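PDB 4GL8: oligopeptide ABC transporter OppAIV, which probably binds oligopeptides outside the cytoplasmic membrane and delivers them to an ABC transporter for uptake. Local coordinates for residues S54-V57 against S58-L62. Sequence-based numbering, arbitrary orientation.
Sequences SGIV and SQMFL
Ser-58 N donates to Ser-54 O at 3.0 Å, carrying the i to i+4 pattern of helix 51-57 past Val-57 and into the chain that leads to strand 65-67. The next two bonds span i to i+3: Gln-59 N reaches Ile-56 O at 2.8 Å from above its carbonyl plane, and Met-60 N meets Val-57 O, again from above the plane. Phe-61 N returns to the i to i+4 spacing and shares Val-57 O, nearly in line with the C=O bond; each of the two amides is 2.9 Å from Val-57 O. Winding at a helix C-terminus commonly changes in this way, with a carbonyl shared between two following amides.

Gly-55 O is the carbonyl passed over by this backbone ladder, and the side chain of Gln-59 turns back to meet it. A bend at chi2 (-53°) folds the amide back over the helix end, where NE2 lies 2.9 Å from Gly-55 O, in a straight bond with the acceptor close to the amide plane. The same NE2 donates to Phe-520 O, while OE1 accepts from Leu-522 N, so both the amide nitrogen and its oxygen have partners. Ser-58 OG also stands 3.0 Å from Gly-55 O, and a water bridges Ser-58 OG and Ser-54 OG, the latter hydrogen-bonded to Gln-180 OE1. On the apolar side, Ile-56 and Met-60 run alongside each other, CG2 to CE at 4.1 Å, and Val-57 CG2 approaches Phe-61 CD1 at 4.0 Å. The Phe-61 ring turns its edge to Val-57 O.

Chemically, the helix end is divided between a polar flank, where a glutamine amide ties the last turn to a distant part of the chain, and an apolar flank buried against neighbouring loops and strand 219-224. Amides of the winding chain and the glutamine together satisfy the carbonyls of Ser-54 through Val-57.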
loop_
_atom_site.group_PDB
_atom_site.type_symbol
_atom_site.label_atom_id
_atom_site.label_comp_id
_atom_site.label_asym_id
_atom_site.label_seq_id
_atom_site.Cartn_x
_atom_site.Cartn_y
_atom_site.Cartn_z
ATOM N N SER A 54 -6.307 2.315 4.217
ATOM C CA SER A 54 -6.737 1.066 3.596
ATOM C C SER A 54 -7.175 0.014 4.613
ATOM O O SER A 54 -8.172 -0.674 4.396
ATOM C CB SER A 54 -5.623 0.458 2.749
ATOM O OG SER A 54 -6.140 -0.653 2.071
ATOM N N GLY A 55 -6.418 -0.111 5.698
ATOM C CA GLY A 55 -6.690 -1.107 6.704
ATOM C C GLY A 55 -7.978 -0.836 7.462
ATOM O O GLY A 55 -8.697 -1.762 7.854
ATOM N N ILE A 56 -8.289 0.445 7.632
ATOM C CA ILE A 56 -9.521 0.849 8.262
ATOM C C ILE A 56 -10.707 0.688 7.292
ATOM O O ILE A 56 -11.722 0.071 7.628
ATOM C CB ILE A 56 -9.376 2.288 8.801
ATOM C CG1 ILE A 56 -8.404 2.301 9.973
ATOM C CG2 ILE A 56 -10.719 2.855 9.238
ATOM C CD1 ILE A 56 -7.845 3.657 10.275
ATOM N N VAL A 57 -10.588 1.250 6.102
ATOM C CA VAL A 57 -11.691 1.263 5.152
ATOM C C VAL A 57 -12.116 -0.145 4.760
ATOM O O VAL A 57 -13.281 -0.385 4.485
ATOM C CB VAL A 57 -11.321 2.068 3.880
ATOM C CG1 VAL A 57 -11.347 1.232 2.614
ATOM C CG2 VAL A 57 -12.225 3.234 3.714
ATOM N N SER A 58 -11.162 -1.064 4.723
ATOM C CA SER A 58 -11.450 -2.439 4.403
ATOM C C SER A 58 -12.358 -3.083 5.469
ATOM O O SER A 58 -13.039 -4.069 5.158
ATOM C CB SER A 58 -10.146 -3.225 4.181
ATOM O OG SER A 58 -9.486 -3.452 5.445
ATOM N N GLN A 59 -12.429 -2.506 6.688
ATOM C CA GLN A 59 -13.342 -3.016 7.709
ATOM C C GLN A 59 -14.757 -2.500 7.523
ATOM O O GLN A 59 -15.662 -2.964 8.204
ATOM C CB GLN A 59 -12.884 -2.686 9.128
ATOM C CG GLN A 59 -11.411 -2.897 9.395
ATOM C CD GLN A 59 -10.948 -4.285 9.009
ATOM O OE1 GLN A 59 -11.540 -5.285 9.408
ATOM N NE2 GLN A 59 -9.894 -4.352 8.201
ATOM N N MET A 60 -14.948 -1.568 6.585
ATOM C CA MET A 60 -16.219 -0.923 6.413
ATOM C C MET A 60 -16.837 -1.123 5.058
ATOM O O MET A 60 -18.034 -1.109 4.974
ATOM C CB MET A 60 -16.100 0.561 6.679
ATOM C CG MET A 60 -15.562 0.846 8.055
ATOM S SD MET A 60 -15.761 2.552 8.549
ATOM C CE MET A 60 -14.447 3.318 7.637
ATOM N N PHE A 61 -16.025 -1.282 4.015
ATOM C CA PHE A 61 -16.505 -1.374 2.638
ATOM C C PHE A 61 -16.093 -2.700 2.021
ATOM O O PHE A 61 -14.910 -3.026 1.922
ATOM C CB PHE A 61 -16.005 -0.181 1.801
ATOM C CG PHE A 61 -16.549 1.138 2.271
ATOM C CD1 PHE A 61 -15.917 1.838 3.293
ATOM C CD2 PHE A 61 -17.729 1.631 1.763
ATOM C CE1 PHE A 61 -16.462 3.023 3.772
ATOM C CE2 PHE A 61 -18.266 2.812 2.231
ATOM C CZ PHE A 61 -17.638 3.509 3.249
ATOM N N LEU A 62 -17.114 -3.445 1.614
ATOM C CA LEU A 62 -16.978 -4.702 0.904
ATOM C C LEU A 62 -16.698 -4.446 -0.575
ATOM O O LEU A 62 -17.412 -3.691 -1.221
ATOM C CB LEU A 62 -18.278 -5.465 1.056
ATOM C CG LEU A 62 -18.267 -6.960 0.835
ATOM C CD1 LEU A 62 -17.263 -7.630 1.783
ATOM C CD2 LEU A 62 -19.697 -7.469 1.060
HETATM O O HOH W 1 -6.959 -3.312 3.800
#